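Local coordinates for porin (Acinetobacter baumannii AB307-0294, PDB 5DL7), which probably works as an outer-membrane porin of the OprD family, a beta-barrel channel through which small solutes, perhaps vanillate and some antibiotics, cross the outer membrane, at residues N184-F189 and N400-S405; L305-S310 and R346-E351; F363-L368 and N395-N400; E369-Y374 and R387-H392. All coordinates share one frame; numbering follows the deposited sequence.

From the N terminus, the chain first enters contact 1 with segment 184-189 of a loop, whose partner 400-405 comes more than 200 residues later; the other three contacts all fall within that span. Contact 2 closes next, setting loop segment 305-310 against strand 341-353. Contact 3 then opens on strand 363-375 and ends in segment 395-400, at the end of strand 384-395 and into the next loop, enclosing contact 4, the ladder between strands 363-375 and 384-395. Contacts 1 and 3 share Asn400. Glu369 of contact 4 joins Arg346 and Met308 of contact 2. Together they tie the loops holding 184-189, 305-310 and 395-405 to one another and to those three consecutive strands.

Contact 1. Residues N184-F189 and N400-S405; sequences NINHRF and NMTFHS
Asn186 and Thr402 exchange two hydrogen bonds, their side chains crossing at about a right angle. The backbone N of Asn186 donates to Thr402 OG1 at 2.8 Å, almost straight at 171°, and Thr402 N returns a bond of 2.8 Å to Asn186 OD1. Each residue therefore pairs its main-chain N-H with the other's side chain. With CG beside its own backbone N (chi1 -54°), Asn186 presents the amide oxygen to the same partner as its N-H. One step along, His187 NE2 donates to Asn400 O at 3.1 Å; the 136° angle shows a bent bond, and the donor lies above the carbonyl plane. The sulfur of Met401 sits in the plane of the His187 ring at its edge, 5.0 Å from the centroid of that ring. Ile185 CG2 meets Phe403 CE2 at 3.7 Å. Both segments are loops: 184-189 lies between the short strands 181-182 and 193-194, while 400-405 leads from strand 384-395 into strand 406-418.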
loop_
_atom_site.group_PDB
_atom_site.type_symbol
_atom_site.label_atom_id
_atom_site.label_comp_id
_atom_site.label_asym_id
_atom_site.label_seq_id
_atom_site.Cartn_x
_atom_site.Cartn_y
_atom_site.Cartn_z
ATOM N N ASN A 184 -0.478 16.078 -2.556
ATOM C CA ASN A 184 -0.827 16.640 -3.894
ATOM C C ASN A 184 0.146 16.016 -4.874
ATOM O O ASN A 184 1.291 16.376 -4.943
ATOM C CB ASN A 184 -0.757 18.153 -3.834
ATOM C CG ASN A 184 -1.528 18.809 -5.021
ATOM O OD1 ASN A 184 -2.388 18.093 -5.598
ATOM N ND2 ASN A 184 -1.216 20.018 -5.320
ATOM N N ILE A 185 -0.260 15.030 -5.585
ATOM C CA ILE A 185 0.618 14.265 -6.485
ATOM C C ILE A 185 0.553 14.913 -7.881
ATOM O O ILE A 185 -0.606 15.059 -8.390
ATOM C CB ILE A 185 0.178 12.814 -6.516
ATOM C CG1 ILE A 185 0.432 12.231 -5.102
ATOM C CG2 ILE A 185 0.933 12.031 -7.553
ATOM C CD1 ILE A 185 -0.370 11.053 -4.897
ATOM N N ASN A 186 1.681 15.317 -8.459
ATOM C CA ASN A 186 1.594 15.928 -9.785
ATOM C C ASN A 186 0.633 17.074 -9.881
ATOM O O ASN A 186 0.056 17.336 -10.946
ATOM C CB ASN A 186 1.290 14.926 -10.913
ATOM C CG ASN A 186 2.272 13.748 -10.943
ATOM O OD1 ASN A 186 3.434 13.858 -10.518
ATOM N ND2 ASN A 186 1.805 12.584 -11.369
ATOM N N HIS A 187 0.579 17.891 -8.792
ATOM C CA HIS A 187 -0.334 19.030 -8.751
ATOM C C HIS A 187 -1.758 18.689 -9.201
ATOM O O HIS A 187 -2.419 19.595 -9.822
ATOM C CB HIS A 187 0.216 20.163 -9.559
ATOM C CG HIS A 187 1.601 20.600 -9.190
ATOM N ND1 HIS A 187 1.802 21.349 -8.086
ATOM C CD2 HIS A 187 2.876 20.256 -9.646
ATOM C CE1 HIS A 187 3.101 21.578 -7.878
ATOM N NE2 HIS A 187 3.771 20.907 -8.810
ATOM N N ARG A 188 -2.225 17.559 -8.799
ATOM C CA ARG A 188 -3.549 17.015 -9.161
ATOM C C ARG A 188 -4.718 17.884 -8.690
ATOM O O ARG A 188 -5.744 18.127 -9.390
ATOM C CB ARG A 188 -3.647 15.607 -8.631
ATOM C CG ARG A 188 -4.842 14.808 -8.945
ATOM C CD ARG A 188 -4.569 13.342 -8.514
ATOM N NE ARG A 188 -3.498 12.744 -9.264
ATOM C CZ ARG A 188 -2.886 11.548 -9.049
ATOM N NH1 ARG A 188 -3.247 10.835 -8.009
ATOM N NH2 ARG A 188 -1.948 11.083 -9.709
ATOM N N PHE A 189 -4.508 18.459 -7.497
ATOM C CA PHE A 189 -5.421 19.311 -6.807
ATOM C C PHE A 189 -4.798 20.632 -6.436
ATOM O O PHE A 189 -3.645 20.924 -6.821
ATOM C CB PHE A 189 -6.009 18.550 -5.593
ATOM C CG PHE A 189 -6.568 17.217 -5.878
ATOM C CD1 PHE A 189 -7.793 17.068 -6.580
ATOM C CD2 PHE A 189 -5.882 16.083 -5.592
ATOM C CE1 PHE A 189 -8.284 15.822 -6.942
ATOM C CE2 PHE A 189 -6.410 14.809 -5.879
ATOM C CZ PHE A 189 -7.556 14.671 -6.552
ATOM N N ASN A 400 8.697 19.671 -12.300
ATOM C CA ASN A 400 8.108 20.087 -11.060
ATOM C C ASN A 400 7.080 19.024 -10.600
ATOM O O ASN A 400 6.342 19.291 -9.603
ATOM C CB ASN A 400 7.492 21.421 -11.203
ATOM C CG ASN A 400 6.321 21.468 -12.249
ATOM O OD1 ASN A 400 6.403 20.829 -13.265
ATOM N ND2 ASN A 400 5.306 22.284 -11.999
ATOM N N MET A 401 6.969 17.905 -11.258
ATOM C CA MET A 401 5.968 16.862 -10.908
ATOM C C MET A 401 6.537 15.953 -9.821
ATOM O O MET A 401 7.704 16.095 -9.410
ATOM C CB MET A 401 5.583 16.077 -12.110
ATOM C CG MET A 401 4.816 16.985 -13.133
ATOM S SD MET A 401 3.313 17.669 -12.482
ATOM C CE MET A 401 3.207 19.148 -13.551
ATOM N N THR A 402 5.749 14.993 -9.346
ATOM C CA THR A 402 6.137 14.168 -8.202
ATOM C C THR A 402 6.985 13.037 -8.614
ATOM O O THR A 402 7.872 12.625 -7.853
ATOM C CB THR A 402 4.819 13.658 -7.576
ATOM O OG1 THR A 402 4.044 14.762 -7.119
ATOM C CG2 THR A 402 5.133 12.746 -6.365
ATOM N N PHE A 403 6.774 12.457 -9.776
ATOM C CA PHE A 403 7.523 11.225 -10.193
ATOM C C PHE A 403 8.411 11.581 -11.361
ATOM O O PHE A 403 7.966 12.279 -12.327
ATOM C CB PHE A 403 6.553 10.111 -10.532
ATOM C CG PHE A 403 5.668 9.727 -9.369
ATOM C CD1 PHE A 403 6.280 9.173 -8.221
ATOM C CD2 PHE A 403 4.321 9.955 -9.386
ATOM C CE1 PHE A 403 5.421 8.712 -7.155
ATOM C CE2 PHE A 403 3.531 9.575 -8.317
ATOM C CZ PHE A 403 4.100 9.006 -7.169
ATOM N N HIS A 404 9.639 11.101 -11.320
ATOM C CA HIS A 404 10.671 11.411 -12.287
ATOM C C HIS A 404 11.228 10.081 -12.885
ATOM O O HIS A 404 11.216 9.094 -12.161
ATOM C CB HIS A 404 11.822 12.078 -11.533
ATOM C CG HIS A 404 11.393 13.354 -10.880
ATOM N ND1 HIS A 404 11.613 14.551 -11.480
ATOM C CD2 HIS A 404 10.867 13.627 -9.670
ATOM C CE1 HIS A 404 11.092 15.515 -10.742
ATOM N NE2 HIS A 404 10.548 14.962 -9.677
ATOM N N SER A 405 11.612 10.077 -14.106
ATOM C CA SER A 405 12.298 8.907 -14.762
ATOM C C SER A 405 13.376 8.446 -13.805
ATOM O O SER A 405 14.163 9.302 -13.299
ATOM C CB SER A 405 12.879 9.298 -16.166
ATOM O OG SER A 405 11.819 9.730 -16.996
#

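Contact 2. Residues L305-S310 and R346-E351; sequences LDFMSS and RYAKGE
The Phe307 ring is sandwiched, with the Arg346 guanidinium over one face and the Ala348 methyl over the other. Guanidinium and ring lie nearly parallel, planes 16° apart, and Arg346 CZ stands 4.0 Å from the ring centroid of Phe307, a stacked cation-pi pair. Ala348 CB makes a CH-pi contact at 3.9 Å from the centroid of Phe307, displaced toward the rim. At the guanidinium edge, Arg346 NH1 forms a salt bridge of 2.8 Å with Asp306 OD1; the 2.9 Å bond from Arg346 NH2 to Asp306 O is tilted out of the guanidinium plane. This end-on, two-nitrogen grip and the stack together fix the rotation of the guanidinium. The chain is extended from CG to NE (chi2 180°, chi3 176°), which carries the group along the ring to Asp306. Glu369 on the next strand forms a second salt bridge with NH2 of Arg346. A loop between strands 278-288 and 318-327 thus packs on the barrel wall, consistent with an inward-folded constriction loop as in OprD-family porins.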
loop_
_atom_site.group_PDB
_atom_site.type_symbol
_atom_site.label_atom_id
_atom_site.label_comp_id
_atom_site.label_asym_id
_atom_site.label_seq_id
_atom_site.Cartn_x
_atom_site.Cartn_y
_atom_site.Cartn_z
ATOM N N LEU A 305 -3.392 -1.766 -10.026
ATOM C CA LEU A 305 -1.943 -1.851 -10.486
ATOM C C LEU A 305 -1.123 -1.051 -9.489
ATOM O O LEU A 305 -1.315 0.179 -9.346
ATOM C CB LEU A 305 -1.773 -1.401 -11.970
ATOM C CG LEU A 305 -2.669 -2.052 -12.955
ATOM C CD1 LEU A 305 -2.318 -1.551 -14.342
ATOM C CD2 LEU A 305 -2.431 -3.579 -12.844
ATOM N N ASP A 306 -0.293 -1.679 -8.682
ATOM C CA ASP A 306 0.469 -1.010 -7.587
ATOM C C ASP A 306 1.970 -1.015 -7.925
ATOM O O ASP A 306 2.801 -1.730 -7.429
ATOM C CB ASP A 306 0.300 -1.775 -6.289
ATOM C CG ASP A 306 0.726 -3.268 -6.387
ATOM O OD1 ASP A 306 0.710 -4.026 -7.576
ATOM O OD2 ASP A 306 1.048 -3.838 -5.235
ATOM N N PHE A 307 2.343 -0.177 -8.884
ATOM C CA PHE A 307 3.765 -0.094 -9.389
ATOM C C PHE A 307 4.697 0.757 -8.531
ATOM O O PHE A 307 4.151 1.604 -7.723
ATOM C CB PHE A 307 3.666 0.468 -10.805
ATOM C CG PHE A 307 3.465 -0.636 -11.860
ATOM C CD1 PHE A 307 2.286 -1.347 -11.936
ATOM C CD2 PHE A 307 4.457 -0.995 -12.710
ATOM C CE1 PHE A 307 2.084 -2.316 -12.940
ATOM C CE2 PHE A 307 4.297 -2.017 -13.674
ATOM C CZ PHE A 307 3.103 -2.692 -13.769
ATOM N N MET A 308 5.951 0.544 -8.600
ATOM C CA MET A 308 6.986 1.039 -7.733
ATOM C C MET A 308 7.156 2.562 -7.860
ATOM O O MET A 308 7.347 3.262 -6.828
ATOM C CB MET A 308 8.279 0.314 -7.907
ATOM C CG MET A 308 8.106 -1.131 -7.444
ATOM S SD MET A 308 9.571 -2.129 -8.085
ATOM C CE MET A 308 10.956 -1.328 -7.343
ATOM N N SER A 309 7.155 3.072 -9.094
ATOM C CA SER A 309 7.825 4.357 -9.354
ATOM C C SER A 309 6.785 5.477 -9.705
ATOM O O SER A 309 7.257 6.586 -9.982
ATOM C CB SER A 309 8.842 4.265 -10.490
ATOM O OG SER A 309 9.804 3.277 -10.133
ATOM N N SER A 310 5.488 5.160 -9.759
ATOM C CA SER A 310 4.432 6.140 -9.997
ATOM C C SER A 310 3.142 5.534 -9.514
ATOM O O SER A 310 3.005 4.302 -9.467
ATOM C CB SER A 310 4.271 6.419 -11.520
ATOM O OG SER A 310 3.121 7.248 -11.885
ATOM N N ARG A 346 6.492 -7.447 -14.901
ATOM C CA ARG A 346 5.353 -6.758 -15.372
ATOM C C ARG A 346 5.695 -5.485 -16.043
ATOM O O ARG A 346 6.826 -4.968 -15.769
ATOM C CB ARG A 346 4.433 -6.495 -14.209
ATOM C CG ARG A 346 4.982 -5.642 -13.114
ATOM C CD ARG A 346 3.894 -5.474 -11.999
ATOM N NE ARG A 346 4.456 -4.726 -10.873
ATOM C CZ ARG A 346 3.740 -4.296 -9.865
ATOM N NH1 ARG A 346 2.415 -4.597 -9.694
ATOM N NH2 ARG A 346 4.400 -3.656 -8.868
ATOM N N TYR A 347 4.905 -5.044 -16.979
ATOM C CA TYR A 347 5.140 -3.812 -17.700
ATOM C C TYR A 347 3.779 -3.058 -17.645
ATOM O O TYR A 347 2.740 -3.653 -17.932
ATOM C CB TYR A 347 5.499 -4.092 -19.107
ATOM C CG TYR A 347 5.594 -2.820 -19.980
ATOM C CD1 TYR A 347 6.694 -1.911 -19.879
ATOM C CD2 TYR A 347 4.594 -2.495 -20.936
ATOM C CE1 TYR A 347 6.761 -0.761 -20.681
ATOM C CE2 TYR A 347 4.690 -1.354 -21.742
ATOM C CZ TYR A 347 5.726 -0.489 -21.593
ATOM O OH TYR A 347 5.811 0.620 -22.376
ATOM N N ALA A 348 3.849 -1.787 -17.495
ATOM C CA ALA A 348 2.671 -0.912 -17.677
ATOM C C ALA A 348 2.999 0.342 -18.498
ATOM O O ALA A 348 4.115 0.865 -18.320
ATOM C CB ALA A 348 2.134 -0.493 -16.305
ATOM N N LYS A 349 2.091 0.755 -19.348
ATOM C CA LYS A 349 2.190 2.036 -19.909
ATOM C C LYS A 349 0.924 2.848 -19.691
ATOM O O LYS A 349 -0.169 2.340 -19.852
ATOM C CB LYS A 349 2.418 1.895 -21.388
ATOM C CG LYS A 349 1.451 1.324 -22.236
ATOM C CD LYS A 349 1.783 1.647 -23.739
ATOM C CE LYS A 349 0.643 1.534 -24.736
ATOM N NZ LYS A 349 0.337 0.316 -25.569
ATOM N N GLY A 350 1.181 4.079 -19.303
ATOM C CA GLY A 350 0.101 5.067 -19.127
ATOM C C GLY A 350 0.163 6.168 -20.136
ATOM O O GLY A 350 1.272 6.662 -20.476
ATOM N N GLU A 351 -1.007 6.488 -20.709
ATOM C CA GLU A 351 -1.088 7.547 -21.683
ATOM C C GLU A 351 -2.236 8.444 -21.473
ATOM O O GLU A 351 -3.108 8.181 -20.685
ATOM C CB GLU A 351 -1.316 6.823 -23.064
ATOM C CG GLU A 351 -0.450 5.850 -23.428
ATOM C CD GLU A 351 -0.816 5.198 -24.797
ATOM O OE1 GLU A 351 -1.977 5.258 -25.351
ATOM O OE2 GLU A 351 0.092 4.520 -25.234
#

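Contact 3. Residues F363-L368 and N395-N400; sequences FKEDSL and NDMPTN
The two segments run roughly antiparallel, 139° apart between their touching ends, and pair as strands at one point, Glu365 with Asn395, a non-hydrogen-bonded pair with CA atoms 4.1 Å apart. Beyond it the ladder gives way to a mixed link: Asp396 N donates to Lys364 O at 3.2 Å, but the return bond from Lys364 N goes to the carboxylate, at 2.9 Å to Asp396 OD1. That oxygen is met on its syn side, somewhat out of the carboxylate plane. Asp396 holds CG between its backbone N and carbonyl carbon (chi1 65°), which turns the acid back toward strand 363-375, where the Asp396 side chain crosses that of Lys364 at about a right angle, Asp396 OD2 3.6 Å from Lys364 CG. Here strand 384-395 of the barrel hairpin ends and the loop to strand 406-418 begins; an Asx turn, in which Asn395 OD1 accepts from Met397 N, starts the bend. Phe363 points toward that loop. Asp396 OD1 sits at the edge of the Phe363 ring, in its plane, with ring and carboxylate planes 84° apart, while Pro398 CD approaches off-centre, 3.8 Å from Phe363 CE1. Tyr358 also meets the Phe363 ring edge-to-face. On the side of the sheet shared by Glu365 and Asn395, the methyl CE of Met397 reaches Glu365 OE1 at 3.7 Å, an oxygen hydrogen-bonded to the hydroxyls of Tyr393 and Ser310.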
loop_
_atom_site.group_PDB
_atom_site.type_symbol
_atom_site.label_atom_id
_atom_site.label_comp_id
_atom_site.label_asym_id
_atom_site.label_seq_id
_atom_site.Cartn_x
_atom_site.Cartn_y
_atom_site.Cartn_z
ATOM N N PHE A 363 0.641 13.697 -21.548
ATOM C CA PHE A 363 1.838 13.067 -21.089
ATOM C C PHE A 363 1.661 11.506 -21.057
ATOM O O PHE A 363 0.582 10.965 -21.261
ATOM C CB PHE A 363 2.267 13.650 -19.713
ATOM C CG PHE A 363 2.485 15.141 -19.733
ATOM C CD1 PHE A 363 3.686 15.605 -20.210
ATOM C CD2 PHE A 363 1.415 16.029 -19.570
ATOM C CE1 PHE A 363 4.029 16.928 -20.355
ATOM C CE2 PHE A 363 1.716 17.414 -19.668
ATOM C CZ PHE A 363 2.966 17.814 -20.074
ATOM N N LYS A 364 2.826 10.876 -20.843
ATOM C CA LYS A 364 2.902 9.425 -20.881
ATOM C C LYS A 364 3.933 8.957 -19.903
ATOM O O LYS A 364 4.930 9.677 -19.529
ATOM C CB LYS A 364 3.053 8.876 -22.352
ATOM C CG LYS A 364 4.296 9.258 -22.984
ATOM C CD LYS A 364 4.259 8.928 -24.470
ATOM C CE LYS A 364 5.632 9.457 -24.948
ATOM N NZ LYS A 364 5.797 9.217 -26.335
ATOM N N GLU A 365 3.791 7.684 -19.459
ATOM C CA GLU A 365 4.792 7.056 -18.541
ATOM C C GLU A 365 4.797 5.556 -18.705
ATOM O O GLU A 365 3.763 4.996 -19.142
ATOM C CB GLU A 365 4.551 7.438 -17.058
ATOM C CG GLU A 365 3.190 6.962 -16.620
ATOM C CD GLU A 365 2.773 7.438 -15.208
ATOM O OE1 GLU A 365 3.665 7.658 -14.370
ATOM O OE2 GLU A 365 1.546 7.336 -14.793
ATOM N N ASP A 366 5.893 4.921 -18.392
ATOM C CA ASP A 366 5.933 3.441 -18.470
ATOM C C ASP A 366 6.892 2.880 -17.465
ATOM O O ASP A 366 7.828 3.557 -17.015
ATOM C CB ASP A 366 6.063 2.877 -19.854
ATOM C CG ASP A 366 7.428 3.005 -20.520
ATOM O OD1 ASP A 366 8.325 3.708 -20.013
ATOM O OD2 ASP A 366 7.637 2.370 -21.624
ATOM N N SER A 367 6.640 1.644 -17.091
ATOM C CA SER A 367 7.498 0.910 -16.124
ATOM C C SER A 367 7.679 -0.530 -16.556
ATOM O O SER A 367 6.660 -1.202 -16.825
ATOM C CB SER A 367 6.742 0.810 -14.788
ATOM O OG SER A 367 6.586 2.023 -14.090
ATOM N N LEU A 368 8.900 -0.960 -16.498
ATOM C CA LEU A 368 9.251 -2.418 -16.591
ATOM C C LEU A 368 9.792 -2.817 -15.230
ATOM O O LEU A 368 10.788 -2.266 -14.808
ATOM C CB LEU A 368 10.240 -2.751 -17.729
ATOM C CG LEU A 368 10.632 -4.245 -17.856
ATOM C CD1 LEU A 368 9.310 -5.078 -18.186
ATOM C CD2 LEU A 368 11.643 -4.270 -18.969
ATOM N N ASN A 395 9.143 8.800 -17.813
ATOM C CA ASN A 395 7.993 9.617 -18.191
ATOM C C ASN A 395 8.458 10.837 -18.953
ATOM O O ASN A 395 9.708 11.082 -18.996
ATOM C CB ASN A 395 7.080 10.017 -16.973
ATOM C CG ASN A 395 7.678 11.045 -16.055
ATOM O OD1 ASN A 395 8.361 12.005 -16.496
ATOM N ND2 ASN A 395 7.478 10.864 -14.779
ATOM N N ASP A 396 7.543 11.579 -19.588
ATOM C CA ASP A 396 7.907 12.777 -20.296
ATOM C C ASP A 396 7.266 14.008 -19.555
ATOM O O ASP A 396 7.017 15.064 -20.146
ATOM C CB ASP A 396 7.498 12.713 -21.761
ATOM C CG ASP A 396 5.976 12.665 -22.020
ATOM O OD1 ASP A 396 5.201 12.501 -21.013
ATOM O OD2 ASP A 396 5.541 12.673 -23.199
ATOM N N MET A 397 7.035 13.866 -18.292
ATOM C CA MET A 397 6.379 14.903 -17.483
ATOM C C MET A 397 7.368 15.986 -17.106
ATOM O O MET A 397 8.584 15.752 -17.022
ATOM C CB MET A 397 5.709 14.316 -16.185
ATOM C CG MET A 397 4.651 13.401 -16.557
ATOM S SD MET A 397 3.791 12.909 -14.903
ATOM C CE MET A 397 3.499 11.271 -15.247
ATOM N N PRO A 398 6.916 17.171 -16.753
ATOM C CA PRO A 398 7.751 18.229 -16.383
ATOM C C PRO A 398 8.449 18.024 -15.027
ATOM O O PRO A 398 8.084 17.177 -14.210
ATOM C CB PRO A 398 6.842 19.448 -16.306
ATOM C CG PRO A 398 5.592 18.969 -16.997
ATOM C CD PRO A 398 5.541 17.544 -16.913
ATOM N N THR A 399 9.531 18.728 -14.889
ATOM C CA THR A 399 10.384 18.518 -13.717
ATOM C C THR A 399 9.832 18.930 -12.361
ATOM O O THR A 399 10.384 18.567 -11.322
ATOM C CB THR A 399 11.823 19.187 -13.937
ATOM O OG1 THR A 399 11.609 20.546 -14.019
ATOM C CG2 THR A 399 12.388 18.618 -15.161
ATOM N N ASN A 400 8.697 19.671 -12.300
ATOM C CA ASN A 400 8.108 20.087 -11.060
ATOM C C ASN A 400 7.080 19.024 -10.600
ATOM O O ASN A 400 6.342 19.291 -9.603
ATOM C CB ASN A 400 7.492 21.421 -11.203
ATOM C CG ASN A 400 6.321 21.468 -12.249
ATOM O OD1 ASN A 400 6.403 20.829 -13.265
ATOM N ND2 ASN A 400 5.306 22.284 -11.999
#

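Contact 4. Residues E369-Y374 and R387-H392; sequences EFDLGY and RARFSH
This is a regular antiparallel ladder within a beta hairpin of the porin barrel, joining strand 363-375 to strand 384-395. The axes of 369-374 and 387-392 approach to 4.7 Å with directions 177° from one another, and five successive pairs hold from Glu369 with Ser391 to Gly373 with Arg387. Phe370 with Phe390 and Leu372 with Ala388 are the hydrogen-bonded pairs; Phe370 N to Phe390 O measures 2.9 Å. These four apolar residues share one side of the sheet, and a detergent molecule lies close to Leu372, consistent with a lipid-facing surface. The other side is polar. There a water bridges Ser391 OG and Glu369 OE2, donating to the latter; Ser391 OG is also hydrogen-bonded to Ser309 OG, and Arg346 holds Glu369 OE1. Arg389 runs alongside Asp371, its CG 3.5 Å from Asp371 OD1, and sends NH2 on to Asn412. The diagonal pair Asp371 and Arg387 meets side-on, carboxylate and guanidinium 24° from coplanar. With CG of Asp371 opposite its backbone N (chi1 -177°), the acid reaches across to the neighbouring strand. Both its oxygens use syn lone pairs: Arg387 NE points at Asp371 OD1 over 2.9 Å, and Arg387 NH2 binds Asp371 OD2 at 2.7 Å.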
loop_
_atom_site.group_PDB
_atom_site.type_symbol
_atom_site.label_atom_id
_atom_site.label_comp_id
_atom_site.label_asym_id
_atom_site.label_seq_id
_atom_site.Cartn_x
_atom_site.Cartn_y
_atom_site.Cartn_z
ATOM N N GLU A 369 9.160 -3.778 -14.594
ATOM C CA GLU A 369 9.580 -4.263 -13.299
ATOM C C GLU A 369 9.886 -5.756 -13.246
ATOM O O GLU A 369 9.338 -6.556 -13.958
ATOM C CB GLU A 369 8.548 -4.103 -12.206
ATOM C CG GLU A 369 8.082 -2.628 -12.111
ATOM C CD GLU A 369 7.194 -2.389 -10.853
ATOM O OE1 GLU A 369 6.816 -3.307 -10.116
ATOM O OE2 GLU A 369 6.858 -1.152 -10.693
ATOM N N PHE A 370 10.801 -6.071 -12.356
ATOM C CA PHE A 370 11.240 -7.435 -11.960
ATOM C C PHE A 370 11.206 -7.599 -10.466
ATOM O O PHE A 370 11.560 -6.687 -9.776
ATOM C CB PHE A 370 12.652 -7.757 -12.426
ATOM C CG PHE A 370 12.766 -7.713 -13.866
ATOM C CD1 PHE A 370 12.413 -8.849 -14.599
ATOM C CD2 PHE A 370 13.145 -6.551 -14.563
ATOM C CE1 PHE A 370 12.458 -8.916 -16.016
ATOM C CE2 PHE A 370 13.234 -6.586 -15.991
ATOM C CZ PHE A 370 12.835 -7.760 -16.705
ATOM N N ASP A 371 10.698 -8.770 -9.981
ATOM C CA ASP A 371 10.511 -9.034 -8.559
ATOM C C ASP A 371 10.899 -10.488 -8.354
ATOM O O ASP A 371 10.240 -11.321 -8.886
ATOM C CB ASP A 371 9.053 -8.762 -8.240
ATOM C CG ASP A 371 8.664 -8.909 -6.804
ATOM O OD1 ASP A 371 9.433 -9.281 -5.917
ATOM O OD2 ASP A 371 7.513 -8.437 -6.447
ATOM N N LEU A 372 11.918 -10.716 -7.604
ATOM C CA LEU A 372 12.386 -12.063 -7.169
ATOM C C LEU A 372 12.408 -12.153 -5.696
ATOM O O LEU A 372 13.025 -11.324 -5.063
ATOM C CB LEU A 372 13.750 -12.329 -7.718
ATOM C CG LEU A 372 14.176 -13.799 -7.679
ATOM C CD1 LEU A 372 13.326 -14.712 -8.477
ATOM C CD2 LEU A 372 15.622 -13.827 -8.085
ATOM N N GLY A 373 11.609 -13.093 -5.115
ATOM C CA GLY A 373 11.500 -13.239 -3.641
ATOM C C GLY A 373 11.717 -14.685 -3.254
ATOM O O GLY A 373 11.343 -15.631 -4.045
ATOM N N TYR A 374 12.420 -14.929 -2.134
ATOM C CA TYR A 374 12.662 -16.223 -1.629
ATOM C C TYR A 374 12.421 -16.272 -0.141
ATOM O O TYR A 374 12.985 -15.415 0.593
ATOM C CB TYR A 374 14.095 -16.678 -1.871
ATOM C CG TYR A 374 14.417 -18.047 -1.379
ATOM C CD1 TYR A 374 13.720 -19.177 -1.844
ATOM C CD2 TYR A 374 15.401 -18.251 -0.449
ATOM C CE1 TYR A 374 13.952 -20.420 -1.337
ATOM C CE2 TYR A 374 15.606 -19.548 0.036
ATOM C CZ TYR A 374 14.871 -20.581 -0.460
ATOM O OH TYR A 374 15.214 -21.787 0.059
ATOM N N ARG A 387 14.082 -10.390 -0.838
ATOM C CA ARG A 387 13.437 -9.948 -2.043
ATOM C C ARG A 387 14.271 -8.932 -2.694
ATOM O O ARG A 387 14.892 -8.062 -2.011
ATOM C CB ARG A 387 12.048 -9.478 -1.683
ATOM C CG ARG A 387 11.140 -9.183 -2.798
ATOM C CD ARG A 387 9.847 -8.619 -2.228
ATOM N NE ARG A 387 8.846 -8.469 -3.247
ATOM C CZ ARG A 387 7.621 -7.946 -2.965
ATOM N NH1 ARG A 387 7.373 -7.427 -1.720
ATOM N NH2 ARG A 387 6.715 -7.818 -3.923
ATOM N N ALA A 388 14.197 -8.955 -4.021
ATOM C CA ALA A 388 14.810 -7.917 -4.824
ATOM C C ALA A 388 13.853 -7.459 -5.943
ATOM O O ALA A 388 13.253 -8.306 -6.617
ATOM C CB ALA A 388 16.102 -8.409 -5.456
ATOM N N ARG A 389 13.631 -6.172 -5.971
ATOM C CA ARG A 389 12.742 -5.533 -6.900
ATOM C C ARG A 389 13.509 -4.469 -7.647
ATOM O O ARG A 389 14.244 -3.646 -7.074
ATOM C CB ARG A 389 11.560 -4.941 -6.206
ATOM C CG ARG A 389 10.496 -5.967 -5.799
ATOM C CD ARG A 389 9.369 -5.317 -4.929
ATOM N NE ARG A 389 9.925 -4.996 -3.632
ATOM C CZ ARG A 389 9.262 -4.267 -2.711
ATOM N NH1 ARG A 389 8.010 -3.831 -3.031
ATOM N NH2 ARG A 389 9.761 -4.050 -1.485
ATOM N N PHE A 390 13.210 -4.408 -8.954
ATOM C CA PHE A 390 13.807 -3.402 -9.874
ATOM C C PHE A 390 12.731 -2.816 -10.791
ATOM O O PHE A 390 11.944 -3.560 -11.353
ATOM C CB PHE A 390 14.845 -4.048 -10.730
ATOM C CG PHE A 390 15.904 -4.754 -10.018
ATOM C CD1 PHE A 390 17.088 -4.008 -9.554
ATOM C CD2 PHE A 390 15.825 -6.157 -9.753
ATOM C CE1 PHE A 390 18.061 -4.785 -8.767
ATOM C CE2 PHE A 390 16.830 -6.866 -9.013
ATOM C CZ PHE A 390 17.935 -6.160 -8.580
ATOM N N SER A 391 12.761 -1.529 -10.997
ATOM C CA SER A 391 11.822 -0.832 -11.849
ATOM C C SER A 391 12.676 0.094 -12.789
ATOM O O SER A 391 13.403 0.918 -12.303
ATOM C CB SER A 391 10.878 -0.051 -11.065
ATOM O OG SER A 391 10.212 0.977 -11.794
ATOM N N HIS A 392 12.443 -0.013 -14.075
ATOM C CA HIS A 392 12.952 0.985 -15.009
ATOM C C HIS A 392 11.661 1.771 -15.387
ATOM O O HIS A 392 10.795 1.273 -16.115
ATOM C CB HIS A 392 13.507 0.286 -16.322
ATOM C CG HIS A 392 13.883 1.284 -17.452
ATOM N ND1 HIS A 392 14.539 2.460 -17.231
ATOM C CD2 HIS A 392 13.578 1.300 -18.797
ATOM C CE1 HIS A 392 14.742 3.111 -18.386
ATOM N NE2 HIS A 392 14.122 2.440 -19.339
HETATM O O HOH W 1 7.416 1.267 -11.655
#